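Local atomic coordinates of serine acetyltransferase 1, putative (Entamoeba histolytica, PDB entry 7BW9), a protein that probably catalyses the acetylation of L-serine to O-acetylserine, a step on the route to cysteine, and is seen here with cysteine bound. Residues Leu120-Ile124 with Arg125-Gly129; Phe58-Val61 with Leu62-Ser66; His140-Met144 with Asn145-Glu149. One frame throughout, in Å; residues are numbered along the deposited sequence.

Contact 1: residues Leu120-Ile124 with Arg125-Gly129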
ATOM      1  N   LEU A 120     -18.331  12.908 -10.206  1.00 28.03           N
ATOM      2  CA  LEU A 120     -17.391  13.630  -9.355  1.00 26.46           C
ATOM      3  C   LEU A 120     -17.445  13.123  -7.921  1.00 26.65           C
ATOM      4  O   LEU A 120     -16.409  13.079  -7.244  1.00 22.55           O
ATOM      5  CB  LEU A 120     -17.652  15.140  -9.393  1.00 32.44           C
ATOM      6  CG  LEU A 120     -17.451  15.863 -10.732  1.00 38.54           C
ATOM      7  CD1 LEU A 120     -17.211  17.343 -10.507  1.00 26.50           C
ATOM      8  CD2 LEU A 120     -16.320  15.243 -11.572  1.00 28.21           C
ATOM      9  N   ALA A 121     -18.632  12.722  -7.450  1.00 21.61           N
ATOM     10  CA  ALA A 121     -18.750  12.163  -6.103  1.00 24.84           C
ATOM     11  C   ALA A 121     -17.817  10.970  -5.922  1.00 24.42           C
ATOM     12  O   ALA A 121     -17.048  10.908  -4.953  1.00 21.54           O
ATOM     13  CB  ALA A 121     -20.196  11.749  -5.828  1.00 21.06           C
ATOM     14  N   MET A 122     -17.878  10.013  -6.850  1.00 23.92           N
ATOM     15  CA  MET A 122     -17.005   8.847  -6.787  1.00 22.95           C
ATOM     16  C   MET A 122     -15.545   9.276  -6.719  1.00 21.76           C
ATOM     17  O   MET A 122     -14.780   8.797  -5.875  1.00 22.76           O
ATOM     18  CB  MET A 122     -17.249   7.955  -8.003  1.00 24.07           C
ATOM     19  CG  MET A 122     -16.129   6.945  -8.274  1.00 31.01           C
ATOM     20  SD  MET A 122     -16.259   6.112  -9.878  1.00 35.79           S
ATOM     21  CE  MET A 122     -17.886   5.395  -9.757  1.00 30.44           C
ATOM     22  N   ILE A 123     -15.159  10.213  -7.588  1.00 20.98           N
ATOM     23  CA  ILE A 123     -13.779  10.686  -7.628  1.00 21.98           C
ATOM     24  C   ILE A 123     -13.413  11.338  -6.303  1.00 21.77           C
ATOM     25  O   ILE A 123     -12.360  11.057  -5.717  1.00 16.37           O
ATOM     26  CB  ILE A 123     -13.582  11.653  -8.815  1.00 17.03           C
ATOM     27  CG1 ILE A 123     -13.797  10.923 -10.141  1.00 19.63           C
ATOM     28  CG2 ILE A 123     -12.196  12.304  -8.791  1.00 14.30           C
ATOM     29  CD1 ILE A 123     -14.058  11.847 -11.286  1.00 17.69           C
ATOM     30  N   ILE A 124     -14.292  12.203  -5.801  1.00 15.57           N
ATOM     31  CA  ILE A 124     -13.960  12.967  -4.608  1.00 21.18           C
ATOM     32  C   ILE A 124     -13.850  12.049  -3.402  1.00 19.62           C
ATOM     33  O   ILE A 124     -12.966  12.210  -2.555  1.00 16.14           O
ATOM     34  CB  ILE A 124     -15.008  14.067  -4.384  1.00 23.57           C
ATOM     35  CG1 ILE A 124     -14.879  15.154  -5.454  1.00 21.48           C
ATOM     36  CG2 ILE A 124     -14.869  14.644  -2.977  1.00 18.02           C
ATOM     37  CD1 ILE A 124     -15.975  16.222  -5.381  1.00 24.45           C
ATOM     38  N   ARG A 125     -14.734  11.065  -3.307  1.00 20.49           N
ATOM     39  CA  ARG A 125     -14.785  10.277  -2.084  1.00 22.00           C
ATOM     40  C   ARG A 125     -13.765   9.151  -2.082  1.00 26.10           C
ATOM     41  O   ARG A 125     -13.315   8.731  -1.011  1.00 20.85           O
ATOM     42  CB  ARG A 125     -16.196   9.724  -1.893  1.00 22.41           C
ATOM     43  CG  ARG A 125     -17.108  10.755  -1.217  1.00 27.03           C
ATOM     44  CD  ARG A 125     -18.463  10.212  -0.829  1.00 23.61           C
ATOM     45  NE  ARG A 125     -18.412   9.032   0.018  1.00 21.24           N
ATOM     46  CZ  ARG A 125     -18.323   9.038   1.351  1.00 27.16           C
ATOM     47  NH1 ARG A 125     -18.228  10.173   2.031  1.00 25.90           N
ATOM     48  NH2 ARG A 125     -18.324   7.889   2.011  1.00 22.57           N
ATOM     49  N   SER A 126     -13.382   8.667  -3.257  1.00 14.72           N
ATOM     50  CA  SER A 126     -12.716   7.376  -3.343  1.00 22.87           C
ATOM     51  C   SER A 126     -11.429   7.330  -4.161  1.00 17.61           C
ATOM     52  O   SER A 126     -10.713   6.334  -4.053  1.00 20.69           O
ATOM     53  CB  SER A 126     -13.682   6.328  -3.908  1.00 23.11           C
ATOM     54  OG  SER A 126     -14.797   6.180  -3.046  1.00 29.14           O
ATOM     55  N   TYR A 127     -11.098   8.337  -4.962  1.00 17.75           N
ATOM     56  CA  TYR A 127      -9.907   8.192  -5.821  1.00 22.40           C
ATOM     57  C   TYR A 127      -8.632   8.471  -5.029  1.00 21.36           C
ATOM     58  O   TYR A 127      -8.430   9.607  -4.579  1.00 16.40           O
ATOM     59  CB  TYR A 127      -9.992   9.100  -7.037  1.00 15.89           C
ATOM     60  CG  TYR A 127     -10.617   8.397  -8.225  1.00 15.68           C
ATOM     61  CD1 TYR A 127     -11.709   7.558  -8.059  1.00 17.25           C
ATOM     62  CD2 TYR A 127     -10.101   8.548  -9.502  1.00 18.81           C
ATOM     63  CE1 TYR A 127     -12.291   6.899  -9.137  1.00 17.23           C
ATOM     64  CE2 TYR A 127     -10.671   7.892 -10.602  1.00 19.50           C
ATOM     65  CZ  TYR A 127     -11.766   7.068 -10.410  1.00 23.39           C
ATOM     66  OH  TYR A 127     -12.328   6.408 -11.492  1.00 20.12           O
ATOM     67  N   PRO A 128      -7.737   7.486  -4.860  1.00 19.00           N
ATOM     68  CA  PRO A 128      -6.511   7.742  -4.078  1.00 14.26           C
ATOM     69  C   PRO A 128      -5.609   8.794  -4.694  1.00 17.55           C
ATOM     70  O   PRO A 128      -4.855   9.442  -3.957  1.00 14.48           O
ATOM     71  CB  PRO A 128      -5.812   6.376  -4.036  1.00 15.29           C
ATOM     72  CG  PRO A 128      -6.349   5.638  -5.234  1.00 18.98           C
ATOM     73  CD  PRO A 128      -7.783   6.115  -5.395  1.00 17.44           C
ATOM     74  N   GLY A 129      -5.636   8.956  -6.022  1.00 14.65           N
ATOM     75  CA  GLY A 129      -4.805   9.969  -6.654  1.00 16.71           C
ATOM     76  C   GLY A 129      -5.247  11.377  -6.318  1.00 18.04           C
ATOM     77  O   GLY A 129      -4.423  12.296  -6.276  1.00 14.13           O
TER
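Tyr127 folds back against a turn of helix 120-126, its backbone N donating to Ile123 O (3.1 Å) and its ring lying over Ile123. The two bonds before it continue the helical pattern: Arg125 N reaches Ala121 O at 2.8 Å, and Ser126 N reaches Met122 O at 3.0 Å. Tyr127 stands at the N-cap position of helix 128-144. Its ring receives Ile123 CG1 over one face, 4.2 Å from the centroid, a CH-pi contact. Met122 comes obliquely: with CG anti to the backbone N (chi1 162°), it sets CG 3.9 Å from Tyr127 CE1 and makes a Met-aromatic contact through SD. Branched and flexible apolar chains thus suit the buried ring, while its hydroxyl is hydrogen-bonded to Asp114, a residue of the cysteine pocket, and weakly to Arg152 NH1 of the second subunit. Arg125 keeps its aliphatic part by Ala121 O and sends NH1 to Phe49 O and NH2 to Pro30 O; NE forms a salt bridge to Glu153 and a hydrogen bond to Tyr79 OH, both of the second subunit. A long side chain with many donors suits this place because all these acceptors lie within its span. The cationic guanidinium is matched by Glu153 of the second subunit and its donors are spread over several oxygens, so that one turn joins apolar packing to a polar link between subunits.

Contact 2: residues Phe58-Val61 with Leu62-Ser66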
ATOM      1  N   PHE A  58     -20.744  28.372   8.716  1.00 36.13           N
ATOM      2  CA  PHE A  58     -19.461  29.074   8.772  1.00 30.80           C
ATOM      3  C   PHE A  58     -18.642  28.614   9.967  1.00 29.36           C
ATOM      4  O   PHE A  58     -17.423  28.420   9.867  1.00 31.42           O
ATOM      5  CB  PHE A  58     -19.677  30.595   8.837  1.00 27.50           C
ATOM      6  CG  PHE A  58     -18.453  31.366   9.282  1.00 29.12           C
ATOM      7  CD1 PHE A  58     -18.192  31.582  10.632  1.00 27.62           C
ATOM      8  CD2 PHE A  58     -17.559  31.868   8.348  1.00 33.28           C
ATOM      9  CE1 PHE A  58     -17.063  32.267  11.031  1.00 29.96           C
ATOM     10  CE2 PHE A  58     -16.427  32.564   8.748  1.00 30.93           C
ATOM     11  CZ  PHE A  58     -16.179  32.764  10.086  1.00 26.91           C
ATOM     12  N   ASN A  59     -19.304  28.420  11.106  1.00 32.20           N
ATOM     13  CA  ASN A  59     -18.597  28.080  12.330  1.00 33.85           C
ATOM     14  C   ASN A  59     -18.046  26.665  12.284  1.00 27.63           C
ATOM     15  O   ASN A  59     -16.970  26.394  12.827  1.00 29.73           O
ATOM     16  CB  ASN A  59     -19.526  28.254  13.526  1.00 35.50           C
ATOM     17  CG  ASN A  59     -18.855  28.974  14.652  1.00 53.31           C
ATOM     18  OD1 ASN A  59     -17.959  28.424  15.303  1.00 48.50           O
ATOM     19  ND2 ASN A  59     -19.251  30.223  14.876  1.00 54.77           N
ATOM     20  N   ASN A  60     -18.778  25.744  11.661  1.00 28.89           N
ATOM     21  CA  ASN A  60     -18.249  24.398  11.486  1.00 36.88           C
ATOM     22  C   ASN A  60     -17.001  24.423  10.610  1.00 28.72           C
ATOM     23  O   ASN A  60     -16.018  23.737  10.904  1.00 24.59           O
ATOM     24  CB  ASN A  60     -19.323  23.483  10.894  1.00 33.06           C
ATOM     25  CG  ASN A  60     -20.483  23.247  11.850  1.00 43.29           C
ATOM     26  OD1 ASN A  60     -21.637  23.535  11.528  1.00 45.83           O
ATOM     27  ND2 ASN A  60     -20.180  22.720  13.032  1.00 38.50           N
ATOM     28  N   VAL A  61     -17.011  25.235   9.550  1.00 32.87           N
ATOM     29  CA  VAL A  61     -15.821  25.404   8.715  1.00 25.36           C
ATOM     30  C   VAL A  61     -14.671  25.955   9.545  1.00 30.67           C
ATOM     31  O   VAL A  61     -13.524  25.487   9.452  1.00 20.73           O
ATOM     32  CB  VAL A  61     -16.147  26.320   7.517  1.00 29.77           C
ATOM     33  CG1 VAL A  61     -14.876  26.658   6.705  1.00 21.86           C
ATOM     34  CG2 VAL A  61     -17.238  25.694   6.642  1.00 31.17           C
ATOM     35  N   LEU A  62     -14.965  26.952  10.385  1.00 29.10           N
ATOM     36  CA  LEU A  62     -13.926  27.568  11.201  1.00 25.31           C
ATOM     37  C   LEU A  62     -13.388  26.591  12.234  1.00 24.32           C
ATOM     38  O   LEU A  62     -12.183  26.580  12.517  1.00 25.24           O
ATOM     39  CB  LEU A  62     -14.468  28.825  11.878  1.00 27.12           C
ATOM     40  CG  LEU A  62     -13.536  29.550  12.849  1.00 31.64           C
ATOM     41  CD1 LEU A  62     -12.341  30.149  12.122  1.00 24.45           C
ATOM     42  CD2 LEU A  62     -14.307  30.623  13.647  1.00 29.12           C
ATOM     43  N   GLU A  63     -14.263  25.765  12.816  1.00 23.98           N
ATOM     44  CA  GLU A  63     -13.797  24.741  13.749  1.00 29.29           C
ATOM     45  C   GLU A  63     -12.846  23.771  13.058  1.00 20.80           C
ATOM     46  O   GLU A  63     -11.771  23.457  13.576  1.00 20.69           O
ATOM     47  CB  GLU A  63     -14.979  23.965  14.340  1.00 26.75           C
ATOM     48  CG  GLU A  63     -15.746  24.683  15.439  1.00 42.67           C
ATOM     49  CD  GLU A  63     -17.096  24.026  15.722  1.00 60.67           C
ATOM     50  OE1 GLU A  63     -17.264  22.843  15.338  1.00 55.55           O
ATOM     51  OE2 GLU A  63     -17.982  24.685  16.325  1.00 56.44           O
ATOM     52  N   ARG A  64     -13.247  23.259  11.897  1.00 19.81           N
ATOM     53  CA  ARG A  64     -12.414  22.272  11.215  1.00 23.97           C
ATOM     54  C   ARG A  64     -11.098  22.887  10.773  1.00 23.69           C
ATOM     55  O   ARG A  64     -10.034  22.274  10.931  1.00 20.99           O
ATOM     56  CB  ARG A  64     -13.179  21.683  10.037  1.00 21.63           C
ATOM     57  CG  ARG A  64     -14.442  20.990  10.504  1.00 26.02           C
ATOM     58  CD  ARG A  64     -15.094  20.163   9.443  1.00 24.04           C
ATOM     59  NE  ARG A  64     -15.857  20.985   8.526  1.00 28.36           N
ATOM     60  CZ  ARG A  64     -17.177  21.119   8.582  1.00 33.31           C
ATOM     61  NH1 ARG A  64     -17.866  20.474   9.511  1.00 30.69           N
ATOM     62  NH2 ARG A  64     -17.803  21.888   7.706  1.00 26.48           N
ATOM     63  N   LEU A  65     -11.144  24.117  10.250  1.00 23.11           N
ATOM     64  CA  LEU A  65      -9.919  24.784   9.827  1.00 24.86           C
ATOM     65  C   LEU A  65      -8.975  24.980  11.005  1.00 26.89           C
ATOM     66  O   LEU A  65      -7.770  24.703  10.905  1.00 21.89           O
ATOM     67  CB  LEU A  65     -10.259  26.123   9.177  1.00 23.98           C
ATOM     68  CG  LEU A  65      -9.205  26.695   8.232  1.00 30.31           C
ATOM     69  CD1 LEU A  65      -8.990  25.766   7.030  1.00 25.88           C
ATOM     70  CD2 LEU A  65      -9.589  28.112   7.791  1.00 19.95           C
ATOM     71  N   SER A  66      -9.517  25.459  12.137  1.00 20.94           N
ATOM     72  CA  SER A  66      -8.711  25.717  13.327  1.00 18.24           C
ATOM     73  C   SER A  66      -8.078  24.444  13.859  1.00 24.79           C
ATOM     74  O   SER A  66      -6.901  24.448  14.245  1.00 22.84           O
ATOM     75  CB  SER A  66      -9.562  26.354  14.430  1.00 26.09           C
ATOM     76  OG  SER A  66     -10.227  27.518  13.972  1.00 31.07           O
TER
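The guanidinium of Arg64 lies over the backbone of the preceding turn, with Asn60 O over the centre of one face, 3.6 Å above the plane, and Val61 N over the same group. A bend at chi3 (-79°) folds the chain back along the helix, bringing Arg64 NH1 to 3.6 Å from Asn60 CB, and NH1 donates onward to Lys55 O. Asn60, a short polar residue in the first turn, accepts through OD1 from Thr57 OG1, just ahead of the segment. The Phe58 ring meets Leu62 obliquely: the two side chains run side by side, and Phe58 CE1 comes 4.1 Å from Leu62 CD2. In both, chi1 is near 180° (164° and 176°), which sends them the same way. The backbone keeps regular helical bonds, among them Arg64 N to Asn60 O at 3.0 Å. Ser66 adds a side-chain bond, OG to Leu62 O at 2.6 Å, so that this carbonyl is gripped by OG and Ser66 N from opposite faces of its plane. These first turns of helix 58-79 belong to the helical part of the chain, distinct from the left-handed beta-helix of short parallel strands. Phe58, Leu62 and Leu65 pack on helix 2-17; Leu65 also touches helix 36-45, as does Arg64.

Contact 3: residues His140-Met144 with Asn145-Glu149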
ATOM      1  N   HIS A 140       3.225  20.777   0.389  1.00 14.11           N
ATOM      2  CA  HIS A 140       4.212  21.497  -0.415  1.00 16.69           C
ATOM      3  C   HIS A 140       4.350  22.950   0.035  1.00 18.28           C
ATOM      4  O   HIS A 140       5.448  23.517  -0.003  1.00 19.08           O
ATOM      5  CB  HIS A 140       3.831  21.417  -1.891  1.00 10.81           C
ATOM      6  CG  HIS A 140       4.787  22.115  -2.809  1.00 16.24           C
ATOM      7  ND1 HIS A 140       6.110  21.749  -2.927  1.00 20.18           N
ATOM      8  CD2 HIS A 140       4.603  23.152  -3.666  1.00 13.07           C
ATOM      9  CE1 HIS A 140       6.702  22.535  -3.812  1.00 20.87           C
ATOM     10  NE2 HIS A 140       5.810  23.398  -4.268  1.00 17.57           N
ATOM     11  N   ILE A 141       3.252  23.568   0.470  1.00 18.48           N
ATOM     12  CA  ILE A 141       3.348  24.927   0.997  1.00 21.98           C
ATOM     13  C   ILE A 141       4.120  24.931   2.305  1.00 22.26           C
ATOM     14  O   ILE A 141       4.913  25.839   2.574  1.00 19.06           O
ATOM     15  CB  ILE A 141       1.948  25.539   1.156  1.00 21.19           C
ATOM     16  CG1 ILE A 141       1.345  25.755  -0.231  1.00 19.36           C
ATOM     17  CG2 ILE A 141       2.019  26.878   1.932  1.00 20.92           C
ATOM     18  CD1 ILE A 141      -0.078  25.970  -0.209  1.00 25.17           C
ATOM     19  N   LEU A 142       3.920  23.905   3.128  1.00 22.95           N
ATOM     20  CA  LEU A 142       4.684  23.807   4.361  1.00 22.01           C
ATOM     21  C   LEU A 142       6.167  23.674   4.051  1.00 24.67           C
ATOM     22  O   LEU A 142       7.002  24.394   4.613  1.00 19.92           O
ATOM     23  CB  LEU A 142       4.178  22.627   5.189  1.00 18.53           C
ATOM     24  CG  LEU A 142       2.679  22.689   5.495  1.00 20.74           C
ATOM     25  CD1 LEU A 142       2.229  21.438   6.240  1.00 14.23           C
ATOM     26  CD2 LEU A 142       2.363  23.956   6.301  1.00 17.44           C
ATOM     27  N   TYR A 143       6.500  22.787   3.109  1.00 21.14           N
ATOM     28  CA  TYR A 143       7.897  22.534   2.770  1.00 20.99           C
ATOM     29  C   TYR A 143       8.564  23.789   2.218  1.00 23.97           C
ATOM     30  O   TYR A 143       9.684  24.130   2.614  1.00 24.15           O
ATOM     31  CB  TYR A 143       7.973  21.370   1.777  1.00 16.51           C
ATOM     32  CG  TYR A 143       9.325  21.126   1.132  1.00 21.84           C
ATOM     33  CD1 TYR A 143       9.735  21.878   0.033  1.00 18.45           C
ATOM     34  CD2 TYR A 143      10.165  20.103   1.584  1.00 20.90           C
ATOM     35  CE1 TYR A 143      10.959  21.658  -0.578  1.00 23.87           C
ATOM     36  CE2 TYR A 143      11.397  19.862   0.970  1.00 19.96           C
ATOM     37  CZ  TYR A 143      11.783  20.641  -0.112  1.00 23.19           C
ATOM     38  OH  TYR A 143      12.990  20.425  -0.739  1.00 29.44           O
ATOM     39  N   MET A 144       7.875  24.500   1.315  1.00 22.22           N
ATOM     40  CA  MET A 144       8.434  25.698   0.687  1.00 22.53           C
ATOM     41  C   MET A 144       8.661  26.831   1.683  1.00 29.41           C
ATOM     42  O   MET A 144       9.501  27.703   1.436  1.00 24.00           O
ATOM     43  CB  MET A 144       7.512  26.190  -0.434  1.00 19.60           C
ATOM     44  CG  MET A 144       7.503  25.321  -1.686  1.00 25.83           C
ATOM     45  SD  MET A 144       9.141  25.028  -2.393  1.00 39.62           S
ATOM     46  CE  MET A 144       9.697  26.730  -2.598  1.00 38.40           C
ATOM     47  N   ASN A 145       7.943  26.849   2.803  1.00 22.95           N
ATOM     48  CA  ASN A 145       8.177  27.860   3.817  1.00 23.74           C
ATOM     49  C   ASN A 145       9.070  27.366   4.945  1.00 24.96           C
ATOM     50  O   ASN A 145       9.171  28.033   5.977  1.00 31.91           O
ATOM     51  CB  ASN A 145       6.852  28.379   4.348  1.00 22.28           C
ATOM     52  CG  ASN A 145       6.124  29.228   3.324  1.00 25.93           C
ATOM     53  OD1 ASN A 145       6.226  30.450   3.340  1.00 34.88           O
ATOM     54  ND2 ASN A 145       5.389  28.582   2.423  1.00 23.47           N
ATOM     55  N   GLY A 146       9.737  26.233   4.761  1.00 26.29           N
ATOM     56  CA  GLY A 146      10.890  25.869   5.567  1.00 23.33           C
ATOM     57  C   GLY A 146      10.729  24.642   6.426  1.00 28.71           C
ATOM     58  O   GLY A 146      11.713  24.224   7.053  1.00 33.77           O
ATOM     59  N   ASP A 147       9.540  24.039   6.510  1.00 27.12           N
ATOM     60  CA  ASP A 147       9.337  22.861   7.355  1.00 31.50           C
ATOM     61  C   ASP A 147       9.551  21.616   6.506  1.00 27.09           C
ATOM     62  O   ASP A 147       8.637  21.155   5.817  1.00 29.19           O
ATOM     63  CB  ASP A 147       7.947  22.855   7.980  1.00 28.68           C
ATOM     64  CG  ASP A 147       7.478  21.447   8.325  1.00 37.71           C
ATOM     65  OD1 ASP A 147       8.309  20.642   8.816  1.00 39.38           O
ATOM     66  OD2 ASP A 147       6.298  21.122   8.052  1.00 39.15           O
ATOM     67  N   ILE A 148      10.754  21.056   6.550  1.00 29.87           N
ATOM     68  CA  ILE A 148      10.992  19.870   5.742  1.00 31.45           C
ATOM     69  C   ILE A 148      10.646  18.590   6.494  1.00 30.11           C
ATOM     70  O   ILE A 148      10.367  17.570   5.855  1.00 32.68           O
ATOM     71  CB  ILE A 148      12.436  19.828   5.213  1.00 34.19           C
ATOM     72  CG1 ILE A 148      13.433  19.630   6.359  1.00 37.79           C
ATOM     73  CG2 ILE A 148      12.735  21.094   4.422  1.00 29.92           C
ATOM     74  CD1 ILE A 148      14.866  19.595   5.908  1.00 42.03           C
ATOM     75  N   GLU A 149      10.598  18.630   7.827  1.00 27.13           N
ATOM     76  CA  GLU A 149      10.386  17.414   8.600  1.00 25.93           C
ATOM     77  C   GLU A 149       8.910  17.037   8.666  1.00 25.29           C
ATOM     78  O   GLU A 149       8.540  15.898   8.351  1.00 22.84           O
ATOM     79  CB  GLU A 149      10.951  17.578  10.007  1.00 30.18           C
ATOM     80  CG  GLU A 149      12.401  18.034  10.084  1.00 35.17           C
ATOM     81  CD  GLU A 149      13.401  16.895  10.244  1.00 39.59           C
ATOM     82  OE1 GLU A 149      13.010  15.801  10.710  1.00 41.37           O
ATOM     83  OE2 GLU A 149      14.590  17.103   9.910  1.00 49.06           O
TER
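The chain leaves helix 128-144 at Asn145 and turns through Gly146, at a positive phi of 116°, before helix 148-162. Asn145 covers the last turn with its side chain, which runs beside Ile141: ND2 gives a nearly straight bond to Ile141 O (2.8 Å, 169°), with the acceptor close to the amide plane. Asn145 N also donates to this oxygen at 3.2 Å, so one residue supplies two donors to a carbonyl near the helix end, a place that suits a short amide. Two other bonds make a Schellman motif, Gly146 N to Tyr143 O at 3.0 Å and Asp147 N to Leu142 O at 3.2 Å. Glycine fits as its C-prime residue because a CB would jam against the preceding carbonyl oxygen. Asp147 then serves as N-cap of the next helix, OD1 accepting from Tyr150 N, and its backbone O receives a CA-H...O contact from Tyr143 CA at 3.4 Å. Tyr143 and Ile148 meet across the turn, Ile148 CG2 lying 3.9 Å from Tyr143 CE2, oblique to the ring. The Tyr143 hydroxyl bonds Glu188, while Leu142 and Asp147 pack against helix 58-79.

Contacts 1 and 3 mark the two ends of helix 128-144: Tyr127 precedes its first turn, and the Schellman turn follows its last. Their centres lie about 26 Å apart, on opposite sides of the chain's centre. Contact 2 opens helix 58-79, about 23 Å from contact 1 and 24 Å from contact 3 between centres; that same helix, further along, packs on contact 3. The side chain of Tyr127 is about 6 Å from a bound cysteine, that of Tyr143 about 10 Å from one. Contacts 1 and 3 also meet between subunits: Met122 packs on Glu149 of the second subunit, and Glu149 on Met122 of the third.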